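Local coordinates for putative secreted protein (Streptomyces sp. SirexAA-E, PDB 4PEY) that hydrolyses laminarin and laminarioligosaccharides as an exo-beta-1,3-glucanase of glycoside hydrolase family 55, giving glucose and laminaribiose as end products, at residues 371-376 with 384-389; 315-320 with 347-352; 25-30 with 35-40; 56-61 with 223-228. The protein carries 1 engineered substitution. One frame throughout, in Å; residues are numbered along the deposited sequence. Where two conformers were deposited one is given.

Contact 1. Residues 371-376 with 384-389; sequences VFVRIG and TTSIVV
Ser386 presents its OG to two aliphatic side chains of strand 371-375. The closer approach is from Ile375, whose CD1 lies 3.4 Å from Ser386 OG; Val373 CG1 follows at 3.8 Å from the same oxygen. The second methyl of Val373 turns to the next residue along, with CG2 4.0 Å from Ile387 CD1, and those two side chains meet at an oblique angle. Each branch of the valine therefore has its own neighbour, a division made possible by chi1 of 179°, which puts CG1 beside the carbonyl carbon and CG2 beside the backbone N. Ile375 reaches Ser386 by a less relaxed route: chi2 of 94° lies well off a staggered position. All four touching residues are buried. A small serine suits this corner of the chain, where its CB and OG already lie against Val373 CG1 and its OG against Ile375 CD1, while beta-branched residues suit the extended strands beside it. Farther out, Leu349 and Val401 close round the same interior. Arg374 points the other way, forming a salt bridge with Asp340 and a cation-pi contact with Trp109. Ile375 also comes within about 5 Å, side chain to side chain, of the substrate-binding Arg403. Inward packing of side chains from two faces of a coil, with a serine at a corner of the chain, is characteristic of the parallel beta-helix, the fold of family 55 enzymes.

Contact 2. Residues 315-320 with 347-352; sequences IIPDNG and ETLVEV
Pro317 packs its ring against Leu349 across the inside of a parallel beta-helix, where strand 314-317 and strand 348-352 lie on different faces of the coil. The tight part of the contact is this one apolar touch: Pro317 CG stands 3.6 Å from Leu349 CD2, the two side chains crossing at about a right angle. The leucine does not set out straight at the proline. Its chi1 of -71° places CG beside its own backbone N, and the CD2 branch then carries the methyl across the gap. A rigid, apolar proline fits the end of a strand that is about to leave the sheet, and the forked leucine can fill the corner between faces; Val339 and Ala383 also touch it.

A few residues on, the packing gives way to water. Gly320 O and Glu347 N are 4.0 Å apart, and no direct hydrogen bond joins the segments. Instead water 2 donates to Gly320 O at 3.0 Å and accepts from Glu347 N at 3.2 Å. Water 1 also donates to Gly320 O at 3.0 Å, but its bond from Thr348 N is weak. One carbonyl thus receives two waters. Gly320 has a phi of 74°, a backbone shape that glycine adopts readily, and Glu347 is exposed to solvent. On the outward side of the second segment, Thr348 OG1 donates to Glu351 OE2 at 2.6 Å, meeting that oxygen on its anti side, 18° out of the carboxylate plane.

Contact 3. Residues 25-30 with 35-40; sequences LVFDPS and QGKVDE
Phe27 meets Lys37 and Val38 within the beta-alpha-beta unit at the start of the N-terminal beta-helix, in which strand 24-27 leads through helix 34-45 to its parallel neighbour, strand 55-59. The helix lays two consecutive residues against one ring. Lys37 comes in at the ring edge, near its plane, with CD 3.9 Å from Phe27 CE1; its CB is equally near that carbon. Val38 supplies CG2, which lies 4.0 Å from Phe27 CZ. A chi1 of -56° sets the phenyl group beside the backbone N of Phe27 and sends it from the strand to the helix. Phenylalanine spans this gap with a flat apolar group, valine gives a compact buried surface, and lysine adds a flexible chain of methylenes at the margin of the contact. Beyond CG that chain runs extended, past the ring in the opposite direction, and the ammonium is carried away to hydrogen-bond with Pro32 O. The strand leaves through an Asx turn, for which aspartate is well suited: Ser30 N donates to Asp28 OD1 at 2.7 Å, approaching from above the carboxylate plane, 49° out of it.

Contact 4. Residues 56-61 with 223-228; sequences ALMFKP and PFLYLD
The Pro61 ring is the one cyclic group that touches across this contact, and Leu227 meets it at a corner, with CD1 4.3 Å from Pro61 CD. The aromatic rings nearby are turned elsewhere. Phe59 points away from 223-228, stacks with Phe27, and makes edge-to-face contacts with Phe89 and Tyr64. Tyr226 lies against Lys233 and Phe235, and its OH hydrogen-bonds to Ser257 OG. The side chains that do join the two segments are non-aromatic, and they meet through methyl and methylene carbons.

Leu227 is the residue most covered. Its CD1 sits alongside the methylenes of Lys60, 3.6 Å from Lys60 CG, with CD and CE of the lysine close behind. The lysine chain is extended beyond CG, so several carbons line up beside a single methyl; it was modelled in two conformers, however, and these distances belong to one of them.

Strand 55-59 belongs to the N-terminal beta-helix, whereas strand 224-228 follows its last parallel coils and pairs antiparallel with strand 231-243. Alternation along strand 55-59 serves both sides: Phe59 turns to the aromatic cluster and Met58 to the later strand. The touching parts run 37° apart, without backbone hydrogen bonds between them.

Toward the buried end, Met58 CE lies 4.1 Å from Leu225 CD2, the side chains crossing at about a right angle. A bend at chi2 (-73°) turns the thioether so that its terminal methyl makes the touch, though Met58 too has a second conformer. The unbranched, flexible methionine suits a place with several neighbours at once, and here it also touches Ala78 and Leu310.

From the N terminus, contact 3 comes first, closing the short turn between strand 24-27 and helix 34-45. Strand 55-59 then lies beside strand 24-27, where Phe27 N and Met58 O are a probable hydrogen-bonded pair, and it opens contact 4, which closes only after 161 residues containing most of the N-terminal beta-helix. Contact 2 follows in the second half of the chain, spanning 26 residues, and contact 1 closes a loop of seven. All four are in series; none nests within or crosses another. Contacts 1 and 2 belong to neighbouring coils, joined through strands 348-352 and 385-389, and their centres lie about 28 and 29 Å from that of contact 4.

Contact 1. Residues 371-376 with 384-389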
# COMPACT_ATOMS: atom_id res chain seq x y z
N VAL A 371 -0.04 -2.69 -4.28
CA VAL A 371 -0.31 -2.08 -5.57
C VAL A 371 -0.47 -0.59 -5.31
O VAL A 371 -1.29 -0.15 -4.50
CB VAL A 371 -1.56 -2.68 -6.23
CG1 VAL A 371 -1.97 -1.87 -7.46
CG2 VAL A 371 -1.30 -4.14 -6.60
N PHE A 372 0.37 0.18 -5.99
CA PHE A 372 0.40 1.62 -5.79
C PHE A 372 0.01 2.29 -7.09
O PHE A 372 0.33 1.80 -8.17
CB PHE A 372 1.79 2.05 -5.32
CG PHE A 372 2.31 1.21 -4.18
CD1 PHE A 372 1.55 1.02 -3.04
CD2 PHE A 372 3.54 0.57 -4.27
CE1 PHE A 372 2.00 0.23 -2.00
CE2 PHE A 372 4.00 -0.22 -3.23
CZ PHE A 372 3.23 -0.40 -2.09
N VAL A 373 -0.71 3.40 -6.99
CA VAL A 373 -1.07 4.16 -8.17
C VAL A 373 -0.62 5.60 -7.99
O VAL A 373 -0.76 6.16 -6.90
CB VAL A 373 -2.59 4.10 -8.44
CG1 VAL A 373 -2.94 4.94 -9.68
CG2 VAL A 373 -3.03 2.65 -8.63
N ARG A 374 -0.03 6.17 -9.03
CA ARG A 374 0.41 7.56 -9.02
C ARG A 374 -0.16 8.30 -10.21
O ARG A 374 -0.11 7.78 -11.34
CB ARG A 374 1.94 7.65 -9.04
CG ARG A 374 2.45 9.08 -9.24
CD ARG A 374 3.95 9.17 -9.02
NE ARG A 374 4.71 8.52 -10.10
CZ ARG A 374 5.97 8.11 -9.98
NH1 ARG A 374 6.60 8.26 -8.82
NH2 ARG A 374 6.60 7.55 -11.01
N ILE A 375 -0.71 9.49 -9.97
CA ILE A 375 -1.18 10.35 -11.05
C ILE A 375 -0.44 11.69 -10.99
O ILE A 375 -0.72 12.53 -10.12
CB ILE A 375 -2.71 10.58 -11.01
CG1 ILE A 375 -3.46 9.25 -10.89
CG2 ILE A 375 -3.16 11.38 -12.24
CD1 ILE A 375 -3.80 8.85 -9.46
N GLY A 376 0.52 11.88 -11.89
CA GLY A 376 1.37 13.06 -11.87
C GLY A 376 2.58 12.94 -10.96
O GLY A 376 2.77 11.93 -10.28
N THR A 384 -9.42 9.18 -14.85
CA THR A 384 -10.74 9.50 -14.30
C THR A 384 -11.00 8.73 -13.00
O THR A 384 -11.31 9.33 -11.96
CB THR A 384 -11.85 9.21 -15.33
OG1 THR A 384 -11.63 10.03 -16.49
CG2 THR A 384 -13.22 9.53 -14.75
N THR A 385 -10.87 7.40 -13.06
CA THR A 385 -10.99 6.55 -11.88
C THR A 385 -9.77 5.64 -11.82
O THR A 385 -9.47 4.95 -12.78
CB THR A 385 -12.27 5.70 -11.90
OG1 THR A 385 -13.41 6.53 -12.17
CG2 THR A 385 -12.47 4.98 -10.58
N SER A 386 -9.05 5.63 -10.70
CA SER A 386 -7.80 4.88 -10.69
C SER A 386 -7.99 3.37 -10.54
O SER A 386 -7.49 2.61 -11.37
CB SER A 386 -6.87 5.42 -9.61
OG SER A 386 -6.31 6.66 -10.03
N ILE A 387 -8.71 2.93 -9.51
CA ILE A 387 -8.99 1.50 -9.38
C ILE A 387 -10.48 1.25 -9.27
O ILE A 387 -11.16 1.83 -8.42
CB ILE A 387 -8.30 0.87 -8.14
CG1 ILE A 387 -6.80 1.19 -8.12
CG2 ILE A 387 -8.58 -0.64 -8.10
CD1 ILE A 387 -6.03 0.49 -6.98
N VAL A 388 -11.00 0.40 -10.15
CA VAL A 388 -12.39 -0.04 -10.07
C VAL A 388 -12.39 -1.50 -9.65
O VAL A 388 -11.81 -2.35 -10.35
CB VAL A 388 -13.14 0.14 -11.40
CG1 VAL A 388 -14.57 -0.39 -11.28
CG2 VAL A 388 -13.13 1.59 -11.84
N VAL A 389 -12.99 -1.80 -8.50
CA VAL A 389 -13.07 -3.19 -8.05
C VAL A 389 -14.48 -3.72 -8.28
O VAL A 389 -15.40 -3.41 -7.51
CB VAL A 389 -12.69 -3.35 -6.57
CG1 VAL A 389 -12.78 -4.80 -6.14
CG2 VAL A 389 -11.29 -2.80 -6.32

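Contact 2. Residues 315-320 with 347-352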
# COMPACT_ATOMS: atom_id res chain seq x y z
N ILE A 315 4.29 0.22 -14.24
CA ILE A 315 3.58 0.14 -15.51
C ILE A 315 2.98 1.50 -15.85
O ILE A 315 2.26 2.08 -15.04
CB ILE A 315 2.47 -0.91 -15.47
CG1 ILE A 315 3.05 -2.29 -15.14
CG2 ILE A 315 1.72 -0.94 -16.81
CD1 ILE A 315 2.03 -3.28 -14.67
N ILE A 316 3.30 2.01 -17.04
CA ILE A 316 2.70 3.25 -17.52
C ILE A 316 1.83 2.95 -18.73
O ILE A 316 2.32 2.48 -19.76
CB ILE A 316 3.76 4.30 -17.93
CG1 ILE A 316 4.59 4.74 -16.71
CG2 ILE A 316 3.09 5.52 -18.59
CD1 ILE A 316 5.81 5.57 -17.10
N PRO A 317 0.52 3.20 -18.61
CA PRO A 317 -0.37 3.01 -19.76
C PRO A 317 -0.29 4.20 -20.71
O PRO A 317 -0.54 5.35 -20.31
CB PRO A 317 -1.75 2.87 -19.12
CG PRO A 317 -1.66 3.74 -17.88
CD PRO A 317 -0.21 3.66 -17.41
N ASP A 318 0.06 3.94 -21.96
CA ASP A 318 0.07 4.97 -22.99
C ASP A 318 -1.31 5.09 -23.64
O ASP A 318 -2.16 4.22 -23.45
CB ASP A 318 1.11 4.66 -24.07
CG ASP A 318 2.54 4.64 -23.54
OD1 ASP A 318 2.80 5.21 -22.46
OD2 ASP A 318 3.40 4.06 -24.23
N ASN A 319 -1.51 6.17 -24.39
CA ASN A 319 -2.70 6.31 -25.25
C ASN A 319 -4.02 6.22 -24.49
O ASN A 319 -5.05 5.88 -25.07
CB ASN A 319 -2.70 5.25 -26.36
CG ASN A 319 -1.38 5.18 -27.09
OD1 ASN A 319 -0.67 6.17 -27.23
ND2 ASN A 319 -1.04 3.99 -27.56
N GLY A 320 -3.99 6.52 -23.20
CA GLY A 320 -5.20 6.55 -22.40
C GLY A 320 -5.78 5.19 -22.06
O GLY A 320 -6.92 5.11 -21.60
N GLU A 347 -9.42 6.39 -18.69
CA GLU A 347 -10.73 6.28 -18.05
C GLU A 347 -10.61 5.49 -16.74
O GLU A 347 -11.20 5.86 -15.72
CB GLU A 347 -11.72 5.62 -19.00
CG GLU A 347 -13.12 5.49 -18.44
CD GLU A 347 -14.12 5.03 -19.48
OE1 GLU A 347 -13.73 4.88 -20.66
OE2 GLU A 347 -15.30 4.84 -19.11
N THR A 348 -9.84 4.41 -16.78
CA THR A 348 -9.49 3.65 -15.57
C THR A 348 -8.02 3.25 -15.66
O THR A 348 -7.51 3.08 -16.76
CB THR A 348 -10.33 2.37 -15.41
OG1 THR A 348 -10.11 1.51 -16.53
CG2 THR A 348 -11.82 2.68 -15.29
N LEU A 349 -7.35 3.08 -14.52
CA LEU A 349 -5.97 2.58 -14.54
C LEU A 349 -5.90 1.08 -14.23
O LEU A 349 -5.12 0.36 -14.84
CB LEU A 349 -5.09 3.37 -13.55
CG LEU A 349 -4.80 4.81 -14.00
CD1 LEU A 349 -4.15 5.62 -12.90
CD2 LEU A 349 -3.95 4.86 -15.27
N VAL A 350 -6.71 0.63 -13.28
CA VAL A 350 -6.78 -0.78 -12.89
C VAL A 350 -8.24 -1.20 -12.75
O VAL A 350 -9.01 -0.52 -12.06
CB VAL A 350 -6.05 -1.04 -11.55
CG1 VAL A 350 -6.16 -2.51 -11.14
CG2 VAL A 350 -4.58 -0.60 -11.63
N GLU A 351 -8.62 -2.29 -13.41
CA GLU A 351 -9.96 -2.87 -13.27
C GLU A 351 -9.86 -4.30 -12.77
O GLU A 351 -9.17 -5.12 -13.37
CB GLU A 351 -10.73 -2.84 -14.59
CG GLU A 351 -11.05 -1.44 -15.08
CD GLU A 351 -11.79 -1.43 -16.41
OE1 GLU A 351 -12.31 -2.48 -16.84
OE2 GLU A 351 -11.84 -0.35 -17.04
N VAL A 352 -10.55 -4.59 -11.67
CA VAL A 352 -10.59 -5.95 -11.14
C VAL A 352 -11.98 -6.50 -11.39
O VAL A 352 -12.94 -6.15 -10.69
CB VAL A 352 -10.25 -6.01 -9.64
CG1 VAL A 352 -10.18 -7.46 -9.16
CG2 VAL A 352 -8.93 -5.30 -9.36
O HOH W 1 -8.80 3.56 -19.88
O HOH W 2 -9.37 6.85 -21.83

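Contact 3. Residues 25-30 with 35-40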
# COMPACT_ATOMS: atom_id res chain seq x y z
N LEU A 25 19.88 -7.37 -7.85
CA LEU A 25 21.20 -7.62 -7.29
C LEU A 25 21.06 -8.74 -6.27
O LEU A 25 20.37 -8.59 -5.26
CB LEU A 25 21.78 -6.36 -6.64
CG LEU A 25 22.18 -5.18 -7.52
CD1 LEU A 25 21.00 -4.54 -8.23
CD2 LEU A 25 22.91 -4.13 -6.69
N VAL A 26 21.68 -9.88 -6.56
CA VAL A 26 21.57 -11.05 -5.70
C VAL A 26 22.88 -11.24 -4.93
O VAL A 26 23.96 -11.32 -5.52
CB VAL A 26 21.23 -12.32 -6.50
CG1 VAL A 26 21.08 -13.50 -5.56
CG2 VAL A 26 19.94 -12.12 -7.30
N PHE A 27 22.76 -11.32 -3.61
CA PHE A 27 23.90 -11.45 -2.71
C PHE A 27 23.88 -12.81 -2.03
O PHE A 27 22.81 -13.36 -1.78
CB PHE A 27 23.89 -10.35 -1.65
CG PHE A 27 23.86 -8.96 -2.21
CD1 PHE A 27 25.02 -8.33 -2.63
CD2 PHE A 27 22.66 -8.27 -2.31
CE1 PHE A 27 24.99 -7.05 -3.15
CE2 PHE A 27 22.62 -6.98 -2.82
CZ PHE A 27 23.78 -6.38 -3.25
N ASP A 28 25.05 -13.33 -1.71
CA ASP A 28 25.13 -14.49 -0.82
C ASP A 28 26.12 -14.14 0.29
O ASP A 28 26.82 -13.14 0.19
CB ASP A 28 25.53 -15.75 -1.60
CG ASP A 28 26.99 -15.76 -1.99
OD1 ASP A 28 27.82 -16.19 -1.17
OD2 ASP A 28 27.29 -15.34 -3.13
N PRO A 29 26.16 -14.94 1.37
CA PRO A 29 27.03 -14.56 2.49
C PRO A 29 28.51 -14.41 2.14
O PRO A 29 29.24 -13.79 2.90
CB PRO A 29 26.82 -15.70 3.49
CG PRO A 29 25.43 -16.15 3.23
CD PRO A 29 25.27 -16.06 1.74
N SER A 30 28.94 -14.95 1.00
CA SER A 30 30.35 -14.86 0.61
C SER A 30 30.63 -13.75 -0.41
O SER A 30 31.78 -13.52 -0.78
CB SER A 30 30.83 -16.19 0.04
OG SER A 30 30.29 -16.41 -1.25
N GLN A 35 28.28 -4.31 1.59
CA GLN A 35 27.99 -2.98 2.12
C GLN A 35 28.27 -1.90 1.07
O GLN A 35 27.47 -0.98 0.89
CB GLN A 35 28.80 -2.71 3.39
CG GLN A 35 28.49 -1.35 4.00
CD GLN A 35 27.08 -1.27 4.56
OE1 GLN A 35 26.76 -1.92 5.55
NE2 GLN A 35 26.24 -0.46 3.94
N GLY A 36 29.40 -2.03 0.38
CA GLY A 36 29.75 -1.08 -0.67
C GLY A 36 28.72 -1.06 -1.79
O GLY A 36 28.35 0.00 -2.29
N LYS A 37 28.26 -2.24 -2.18
CA LYS A 37 27.29 -2.36 -3.27
C LYS A 37 25.94 -1.76 -2.90
O LYS A 37 25.32 -1.06 -3.70
CB LYS A 37 27.15 -3.82 -3.68
CG LYS A 37 28.38 -4.33 -4.41
CD LYS A 37 28.48 -5.84 -4.44
CE LYS A 37 29.79 -6.27 -5.11
NZ LYS A 37 30.04 -7.73 -5.00
N VAL A 38 25.48 -2.04 -1.68
CA VAL A 38 24.19 -1.51 -1.24
C VAL A 38 24.27 0.00 -1.01
O VAL A 38 23.32 0.73 -1.28
CB VAL A 38 23.72 -2.26 0.03
CG1 VAL A 38 22.49 -1.60 0.64
CG2 VAL A 38 23.42 -3.71 -0.31
N ASP A 39 25.43 0.48 -0.55
CA ASP A 39 25.64 1.92 -0.39
C ASP A 39 25.65 2.64 -1.74
O ASP A 39 25.17 3.77 -1.85
CB ASP A 39 26.96 2.21 0.35
CG ASP A 39 26.84 2.04 1.85
OD1 ASP A 39 25.70 2.03 2.37
OD2 ASP A 39 27.90 1.93 2.51
N GLU A 40 26.20 1.99 -2.77
CA GLU A 40 26.22 2.59 -4.10
C GLU A 40 24.80 2.81 -4.60
O GLU A 40 24.48 3.87 -5.15
CB GLU A 40 27.01 1.72 -5.08
CG GLU A 40 27.00 2.27 -6.49
CD GLU A 40 27.87 1.47 -7.45
OE1 GLU A 40 28.11 0.27 -7.19
OE2 GLU A 40 28.30 2.05 -8.47

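Contact 4. Residues 56-61 with 223-228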
# COMPACT_ATOMS: atom_id res chain seq x y z
N ALA A 56 16.07 -4.14 -7.12
CA ALA A 56 15.71 -5.14 -6.12
C ALA A 56 16.99 -5.73 -5.54
O ALA A 56 17.87 -6.16 -6.28
CB ALA A 56 14.84 -6.25 -6.72
N LEU A 57 17.08 -5.73 -4.21
CA LEU A 57 18.21 -6.32 -3.49
C LEU A 57 17.73 -7.62 -2.87
O LEU A 57 16.81 -7.63 -2.05
CB LEU A 57 18.74 -5.37 -2.41
CG LEU A 57 18.94 -3.91 -2.82
CD1 LEU A 57 19.35 -3.06 -1.63
CD2 LEU A 57 19.96 -3.80 -3.96
N MET A 58 18.33 -8.74 -3.28
CA MET A 58 17.88 -10.06 -2.86
C MET A 58 19.01 -10.80 -2.16
O MET A 58 20.11 -10.88 -2.69
CB MET A 58 17.38 -10.86 -4.06
CG MET A 58 16.07 -10.37 -4.63
SD MET A 58 14.71 -10.82 -3.53
CE MET A 58 13.29 -10.39 -4.53
N PHE A 59 18.72 -11.35 -0.99
CA PHE A 59 19.75 -12.02 -0.20
C PHE A 59 19.47 -13.51 -0.03
O PHE A 59 18.43 -13.89 0.50
CB PHE A 59 19.86 -11.33 1.17
CG PHE A 59 20.46 -9.95 1.10
CD1 PHE A 59 19.73 -8.87 0.62
CD2 PHE A 59 21.77 -9.73 1.52
CE1 PHE A 59 20.30 -7.61 0.55
CE2 PHE A 59 22.33 -8.48 1.46
CZ PHE A 59 21.60 -7.41 0.97
N LYS A 60 20.41 -14.33 -0.49
CA LYS A 60 20.29 -15.78 -0.33
C LYS A 60 20.33 -16.17 1.14
O LYS A 60 20.91 -15.45 1.97
CB LYS A 60 21.41 -16.51 -1.09
CG LYS A 60 21.42 -16.25 -2.59
CD LYS A 60 22.39 -17.18 -3.30
CE LYS A 60 22.26 -17.03 -4.81
NZ LYS A 60 23.08 -18.04 -5.54
N PRO A 61 19.71 -17.31 1.49
CA PRO A 61 19.70 -17.72 2.90
C PRO A 61 21.10 -17.81 3.51
O PRO A 61 22.06 -18.23 2.85
CB PRO A 61 19.05 -19.10 2.86
CG PRO A 61 18.17 -19.05 1.67
CD PRO A 61 18.87 -18.19 0.66
N PRO A 223 2.55 -13.25 -2.17
CA PRO A 223 3.55 -14.17 -2.72
C PRO A 223 4.94 -13.53 -2.75
O PRO A 223 5.06 -12.30 -2.86
CB PRO A 223 3.04 -14.44 -4.14
CG PRO A 223 1.55 -14.22 -4.05
CD PRO A 223 1.41 -13.06 -3.08
N PHE A 224 5.98 -14.34 -2.65
CA PHE A 224 7.34 -13.82 -2.68
C PHE A 224 8.31 -14.81 -3.32
O PHE A 224 8.11 -16.04 -3.26
CB PHE A 224 7.82 -13.44 -1.26
CG PHE A 224 7.79 -14.60 -0.29
CD1 PHE A 224 8.93 -15.38 -0.09
CD2 PHE A 224 6.63 -14.91 0.41
CE1 PHE A 224 8.91 -16.45 0.80
CE2 PHE A 224 6.60 -15.99 1.29
CZ PHE A 224 7.74 -16.76 1.49
N LEU A 225 9.34 -14.26 -3.94
CA LEU A 225 10.42 -15.03 -4.54
C LEU A 225 11.30 -15.64 -3.46
O LEU A 225 11.64 -14.98 -2.47
CB LEU A 225 11.26 -14.13 -5.45
CG LEU A 225 12.34 -14.79 -6.30
CD1 LEU A 225 11.70 -15.65 -7.40
CD2 LEU A 225 13.28 -13.74 -6.89
N TYR A 226 11.69 -16.90 -3.63
CA TYR A 226 12.65 -17.49 -2.71
C TYR A 226 13.46 -18.57 -3.41
O TYR A 226 13.19 -18.91 -4.56
CB TYR A 226 11.96 -18.04 -1.45
CG TYR A 226 11.31 -19.40 -1.62
CD1 TYR A 226 10.11 -19.55 -2.32
CD2 TYR A 226 11.87 -20.53 -1.03
CE1 TYR A 226 9.51 -20.79 -2.45
CE2 TYR A 226 11.27 -21.78 -1.16
CZ TYR A 226 10.09 -21.90 -1.87
OH TYR A 226 9.50 -23.14 -2.00
N LEU A 227 14.46 -19.08 -2.70
CA LEU A 227 15.29 -20.17 -3.19
C LEU A 227 14.97 -21.47 -2.48
O LEU A 227 15.06 -21.55 -1.26
CB LEU A 227 16.77 -19.84 -3.01
CG LEU A 227 17.39 -18.96 -4.08
CD1 LEU A 227 18.76 -18.47 -3.63
CD2 LEU A 227 17.50 -19.75 -5.39
N ASP A 228 14.58 -22.47 -3.25
CA ASP A 228 14.43 -23.83 -2.75
C ASP A 228 15.67 -24.59 -3.18
O ASP A 228 15.77 -25.05 -4.32
CB ASP A 228 13.15 -24.47 -3.29
CG ASP A 228 12.84 -25.81 -2.64
OD1 ASP A 228 13.43 -26.13 -1.59
OD2 ASP A 228 11.99 -26.53 -3.20